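Local atomic coordinates of hypothetical 30.2 KD protein c25g10.02 IN chromosome I (Schizosaccharomyces pombe, PDB entry 1KCF), a protein that resolves four-way Holliday junctions in mitochondrial DNA as a homodimeric endonuclease, cutting at the point of strand exchange after CT and TT sequences. Residues E61-E73 / Q202-W215. Sequence-based numbering, arbitrary orientation.
Sequences EDSKVIIHNWSVE and QKILFENEEALYKW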
loop_
_atom_site.group_PDB
_atom_site.type_symbol
_atom_site.label_atom_id
_atom_site.label_comp_id
_atom_site.label_asym_id
_atom_site.label_seq_id
_atom_site.Cartn_x
_atom_site.Cartn_y
_atom_site.Cartn_z
ATOM N N GLU A 61 30.130 -7.368 18.688
ATOM C CA GLU A 61 31.349 -8.018 18.221
ATOM C C GLU A 61 31.350 -9.451 18.741
ATOM O O GLU A 61 31.933 -10.350 18.131
ATOM C CB GLU A 61 32.571 -7.268 18.737
ATOM N N ASP A 62 30.685 -9.649 19.874
ATOM C CA ASP A 62 30.583 -10.962 20.498
ATOM C C ASP A 62 29.402 -11.704 19.881
ATOM O O ASP A 62 28.929 -12.704 20.426
ATOM C CB ASP A 62 30.358 -10.810 22.004
ATOM C CG ASP A 62 31.376 -9.891 22.655
ATOM O OD1 ASP A 62 31.209 -9.573 23.853
ATOM O OD2 ASP A 62 32.342 -9.487 21.975
ATOM N N SER A 63 28.927 -11.198 18.745
ATOM C CA SER A 63 27.796 -11.789 18.040
ATOM C C SER A 63 26.530 -11.718 18.891
ATOM O O SER A 63 25.570 -12.460 18.668
ATOM C CB SER A 63 28.104 -13.241 17.667
ATOM N N LYS A 64 26.531 -10.826 19.874
ATOM C CA LYS A 64 25.370 -10.664 20.735
ATOM C C LYS A 64 24.484 -9.545 20.219
ATOM O O LYS A 64 24.969 -8.556 19.671
ATOM C CB LYS A 64 25.797 -10.367 22.173
ATOM C CG LYS A 64 26.358 -11.579 22.890
ATOM C CD LYS A 64 26.556 -11.307 24.363
ATOM C CE LYS A 64 27.060 -12.547 25.079
ATOM N NZ LYS A 64 27.217 -12.295 26.539
ATOM N N VAL A 65 23.178 -9.710 20.388
ATOM C CA VAL A 65 22.232 -8.706 19.939
ATOM C C VAL A 65 22.079 -7.619 20.991
ATOM O O VAL A 65 21.812 -7.906 22.155
ATOM C CB VAL A 65 20.852 -9.323 19.668
ATOM C CG1 VAL A 65 19.876 -8.234 19.244
ATOM C CG2 VAL A 65 20.972 -10.399 18.598
ATOM N N ILE A 66 22.253 -6.371 20.573
ATOM C CA ILE A 66 22.131 -5.242 21.477
ATOM C C ILE A 66 20.917 -4.406 21.095
ATOM O O ILE A 66 20.847 -3.854 19.999
ATOM C CB ILE A 66 23.390 -4.357 21.430
ATOM C CG1 ILE A 66 24.630 -5.220 21.685
ATOM C CG2 ILE A 66 23.288 -3.248 22.484
ATOM C CD1 ILE A 66 25.937 -4.492 21.488
ATOM N N ILE A 67 19.958 -4.322 22.008
ATOM C CA ILE A 67 18.742 -3.559 21.774
ATOM C C ILE A 67 18.922 -2.090 22.152
ATOM O O ILE A 67 19.346 -1.774 23.263
ATOM C CB ILE A 67 17.570 -4.164 22.577
ATOM C CG1 ILE A 67 17.254 -5.565 22.032
ATOM C CG2 ILE A 67 16.355 -3.244 22.518
ATOM C CD1 ILE A 67 16.118 -6.275 22.725
ATOM N N HIS A 68 18.598 -1.196 21.223
ATOM C CA HIS A 68 18.717 0.240 21.458
ATOM C C HIS A 68 17.365 0.835 21.849
ATOM O O HIS A 68 17.260 1.640 22.779
ATOM C CB HIS A 68 19.217 0.943 20.195
ATOM C CG HIS A 68 20.468 0.352 19.624
ATOM N ND1 HIS A 68 21.642 0.264 20.336
ATOM C CD2 HIS A 68 20.730 -0.162 18.399
ATOM C CE1 HIS A 68 22.576 -0.280 19.576
ATOM N NE2 HIS A 68 22.048 -0.549 18.395
ATOM N N ASN A 69 16.332 0.448 21.113
ATOM C CA ASN A 69 14.985 0.930 21.371
ATOM C C ASN A 69 14.036 -0.225 21.151
ATOM O O ASN A 69 14.261 -1.068 20.281
ATOM C CB ASN A 69 14.638 2.087 20.444
ATOM C CG ASN A 69 15.563 3.267 20.629
ATOM O OD1 ASN A 69 16.634 3.330 20.028
ATOM N ND2 ASN A 69 15.162 4.206 21.481
ATOM N N TRP A 70 12.960 -0.251 21.925
ATOM C CA TRP A 70 12.026 -1.358 21.851
ATOM C C TRP A 70 10.690 -0.917 22.416
ATOM O O TRP A 70 10.623 -0.443 23.552
ATOM C CB TRP A 70 12.624 -2.498 22.671
ATOM C CG TRP A 70 11.956 -3.803 22.577
ATOM C CD1 TRP A 70 11.145 -4.244 21.577
ATOM C CD2 TRP A 70 12.102 -4.895 23.489
ATOM N NE1 TRP A 70 10.780 -5.546 21.805
ATOM C CE2 TRP A 70 11.353 -5.971 22.974
ATOM C CE3 TRP A 70 12.799 -5.067 24.694
ATOM C CZ2 TRP A 70 11.275 -7.209 23.618
ATOM C CZ3 TRP A 70 12.724 -6.302 25.339
ATOM C CH2 TRP A 70 11.966 -7.356 24.797
ATOM N N SER A 71 9.624 -1.070 21.635
ATOM C CA SER A 71 8.311 -0.650 22.105
ATOM C C SER A 71 7.141 -1.118 21.242
ATOM O O SER A 71 7.319 -1.569 20.104
ATOM C CB SER A 71 8.283 0.883 22.206
ATOM O OG SER A 71 7.070 1.354 22.763
ATOM N N VAL A 72 5.944 -1.013 21.814
ATOM C CA VAL A 72 4.699 -1.363 21.140
ATOM C C VAL A 72 3.806 -0.142 21.319
ATOM O O VAL A 72 3.609 0.333 22.437
ATOM C CB VAL A 72 4.028 -2.595 21.771
ATOM C CG1 VAL A 72 2.631 -2.763 21.216
ATOM C CG2 VAL A 72 4.848 -3.836 21.468
ATOM N N GLU A 73 3.267 0.363 20.218
ATOM C CA GLU A 73 2.452 1.564 20.269
ATOM C C GLU A 73 1.076 1.410 19.645
ATOM O O GLU A 73 0.859 0.565 18.785
ATOM C CB GLU A 73 3.186 2.701 19.554
ATOM C CG GLU A 73 4.630 2.877 19.987
ATOM C CD GLU A 73 4.756 3.459 21.375
ATOM O OE1 GLU A 73 5.889 3.501 21.901
ATOM O OE2 GLU A 73 3.723 3.883 21.935
ATOM N N GLN A 202 21.820 -13.898 28.376
ATOM C CA GLN A 202 22.720 -12.867 27.873
ATOM C C GLN A 202 22.934 -12.924 26.358
ATOM O O GLN A 202 23.968 -12.478 25.859
ATOM C CB GLN A 202 24.077 -12.962 28.573
ATOM C CG GLN A 202 24.036 -12.733 30.075
ATOM C CD GLN A 202 25.422 -12.754 30.695
ATOM O OE1 GLN A 202 26.104 -13.784 30.683
ATOM N NE2 GLN A 202 25.850 -11.614 31.231
ATOM N N LYS A 203 21.969 -13.480 25.630
ATOM C CA LYS A 203 22.068 -13.560 24.175
ATOM C C LYS A 203 21.557 -12.251 23.589
ATOM O O LYS A 203 21.831 -11.915 22.438
ATOM C CB LYS A 203 21.244 -14.732 23.643
ATOM C CG LYS A 203 21.785 -16.090 24.048
ATOM C CD LYS A 203 23.178 -16.292 23.485
ATOM C CE LYS A 203 23.831 -17.540 24.038
ATOM N NZ LYS A 203 25.240 -17.658 23.560
ATOM N N ILE A 204 20.805 -11.523 24.408
ATOM C CA ILE A 204 20.249 -10.227 24.048
ATOM C C ILE A 204 20.570 -9.276 25.199
ATOM O O ILE A 204 20.165 -9.515 26.335
ATOM C CB ILE A 204 18.711 -10.293 23.870
ATOM C CG1 ILE A 204 18.360 -11.026 22.574
ATOM C CG2 ILE A 204 18.120 -8.894 23.867
ATOM C CD1 ILE A 204 16.866 -11.168 22.344
ATOM N N LEU A 205 21.313 -8.215 24.905
ATOM C CA LEU A 205 21.673 -7.228 25.916
ATOM C C LEU A 205 21.005 -5.912 25.561
ATOM O O LEU A 205 20.487 -5.747 24.452
ATOM C CB LEU A 205 23.193 -7.021 25.960
ATOM C CG LEU A 205 24.074 -8.170 26.451
ATOM C CD1 LEU A 205 25.538 -7.770 26.324
ATOM C CD2 LEU A 205 23.738 -8.506 27.895
ATOM N N PHE A 206 21.028 -4.973 26.498
ATOM C CA PHE A 206 20.428 -3.671 26.268
ATOM C C PHE A 206 21.430 -2.532 26.399
ATOM O O PHE A 206 22.214 -2.486 27.341
ATOM C CB PHE A 206 19.268 -3.445 27.237
ATOM C CG PHE A 206 18.166 -4.449 27.098
ATOM C CD1 PHE A 206 18.321 -5.743 27.582
ATOM C CD2 PHE A 206 16.971 -4.104 26.479
ATOM C CE1 PHE A 206 17.303 -6.681 27.451
ATOM C CE2 PHE A 206 15.946 -5.033 26.340
ATOM C CZ PHE A 206 16.112 -6.326 26.829
ATOM N N GLU A 207 21.392 -1.613 25.440
ATOM C CA GLU A 207 22.281 -0.461 25.440
ATOM C C GLU A 207 21.873 0.502 26.549
ATOM O O GLU A 207 22.722 1.038 27.259
ATOM C CB GLU A 207 22.220 0.254 24.088
ATOM C CG GLU A 207 22.945 1.594 24.055
ATOM C CD GLU A 207 22.778 2.316 22.731
ATOM O OE1 GLU A 207 21.635 2.390 22.231
ATOM O OE2 GLU A 207 23.788 2.820 22.195
ATOM N N ASN A 208 20.568 0.715 26.693
ATOM C CA ASN A 208 20.052 1.614 27.718
ATOM C C ASN A 208 19.046 0.918 28.620
ATOM O O ASN A 208 18.442 -0.087 28.240
ATOM C CB ASN A 208 19.397 2.837 27.077
ATOM C CG ASN A 208 18.450 2.468 25.956
ATOM O OD1 ASN A 208 18.884 2.051 24.882
ATOM N ND2 ASN A 208 17.151 2.610 26.200
ATOM N N GLU A 209 18.867 1.469 29.814
ATOM C CA GLU A 209 17.950 0.905 30.789
ATOM C C GLU A 209 16.477 1.077 30.429
ATOM O O GLU A 209 15.647 0.263 30.821
ATOM C CB GLU A 209 18.238 1.509 32.169
ATOM C CG GLU A 209 18.401 3.017 32.166
ATOM C CD GLU A 209 17.076 3.755 32.117
ATOM O OE1 GLU A 209 17.085 4.959 31.786
ATOM O OE2 GLU A 209 16.032 3.137 32.421
ATOM N N GLU A 210 16.156 2.128 29.679
ATOM C CA GLU A 210 14.773 2.397 29.283
ATOM C C GLU A 210 14.089 1.177 28.666
ATOM O O GLU A 210 13.056 0.718 29.158
ATOM C CB GLU A 210 14.726 3.565 28.293
ATOM C CG GLU A 210 15.132 4.904 28.894
ATOM C CD GLU A 210 14.152 5.388 29.948
ATOM O OE1 GLU A 210 12.997 5.705 29.588
ATOM O OE2 GLU A 210 14.534 5.449 31.136
ATOM N N ALA A 211 14.665 0.661 27.587
ATOM C CA ALA A 211 14.112 -0.503 26.907
ATOM C C ALA A 211 13.976 -1.667 27.879
ATOM O O ALA A 211 12.910 -2.274 27.987
ATOM C CB ALA A 211 15.003 -0.900 25.735
ATOM N N LEU A 212 15.059 -1.972 28.588
ATOM C CA LEU A 212 15.049 -3.063 29.555
ATOM C C LEU A 212 13.932 -2.822 30.566
ATOM O O LEU A 212 13.266 -3.759 31.007
ATOM C CB LEU A 212 16.389 -3.139 30.291
ATOM C CG LEU A 212 16.887 -4.506 30.778
ATOM C CD1 LEU A 212 17.921 -4.292 31.869
ATOM C CD2 LEU A 212 15.739 -5.353 31.308
ATOM N N TYR A 213 13.725 -1.557 30.921
ATOM C CA TYR A 213 12.695 -1.191 31.886
ATOM C C TYR A 213 11.287 -1.500 31.385
ATOM O O TYR A 213 10.466 -2.045 32.126
ATOM C CB TYR A 213 12.785 0.300 32.234
ATOM C CG TYR A 213 11.910 0.693 33.407
ATOM C CD1 TYR A 213 12.251 0.326 34.708
ATOM C CD2 TYR A 213 10.723 1.405 33.212
ATOM C CE1 TYR A 213 11.434 0.652 35.788
ATOM C CE2 TYR A 213 9.897 1.736 34.287
ATOM C CZ TYR A 213 10.259 1.354 35.571
ATOM O OH TYR A 213 9.442 1.658 36.639
ATOM N N LYS A 214 11.003 -1.143 30.135
ATOM C CA LYS A 214 9.684 -1.391 29.554
ATOM C C LYS A 214 9.338 -2.875 29.619
ATOM O O LYS A 214 8.217 -3.259 29.966
ATOM C CB LYS A 214 9.640 -0.949 28.089
ATOM C CG LYS A 214 9.887 0.524 27.851
ATOM C CD LYS A 214 9.584 0.887 26.402
ATOM C CE LYS A 214 9.928 2.338 26.104
ATOM N NZ LYS A 214 9.533 2.733 24.722
ATOM N N TRP A 215 10.313 -3.708 29.278
ATOM C CA TRP A 215 10.120 -5.145 29.286
ATOM C C TRP A 215 9.839 -5.703 30.674
ATOM O O TRP A 215 8.880 -6.450 30.864
ATOM C CB TRP A 215 11.348 -5.833 28.699
ATOM C CG TRP A 215 11.269 -7.319 28.740
ATOM C CD1 TRP A 215 11.988 -8.156 29.538
ATOM C CD2 TRP A 215 10.441 -8.150 27.924
ATOM N NE1 TRP A 215 11.665 -9.463 29.264
ATOM C CE2 TRP A 215 10.717 -9.487 28.276
ATOM C CE3 TRP A 215 9.492 -7.894 26.924
ATOM C CZ2 TRP A 215 10.081 -10.570 27.666
ATOM C CZ3 TRP A 215 8.859 -8.968 26.316
ATOM C CH2 TRP A 215 9.157 -10.292 26.690
#
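W70 is the residue to follow, because its indole reaches from strand 69-73 across to F206 and W215. At its root, W70 CB rests 4.2 Å from A211 CB, in the first turn of helix 209-215. With CG anti to the backbone N (chi1 -171°), the six-membered ring is carried between the two aromatic partners. W70 CE3 meets F206 CE2 at 3.6 Å, in the plane of the phenylalanine ring, so the two rings touch rim to rim. Further round, CZ3 lies between F206 CE2 and W215 CB, CZ2 faces W215 CE3, and at the far end W70 CH2 sits above the W215 ring, 3.3 Å from W215 CE3; the planes are 20° apart, but the six-membered rings are slid so far that they barely overlap. On the pyrrole side, NE1 donates to M228 O in helix 224-253, the helix that also carries the magnesium ligand D230. Cut back to an alanine, this position is likely to leave a gap between F206 and W215 and the carbonyl of M228 without this donor. Upstream, the RNase H-like sheet of the RuvC resolvase family gains its edge strand, 204-206, parallel to 65-67: V65 and I67 each give and take a backbone bond, among them E207 N to I67 O at 3.0 Å. I67 CD1 presses tightly on I204 CG2 (3.5 Å) and also approaches one face of the W70 ring. Where a classic bulge at H68 and N69 opposite F56 breaks the strand, H68 ND1 makes a weak bond to E207 OE1 (2.8 Å, 134° at the hydrogen), while its NE2 is bonded to S58 OG.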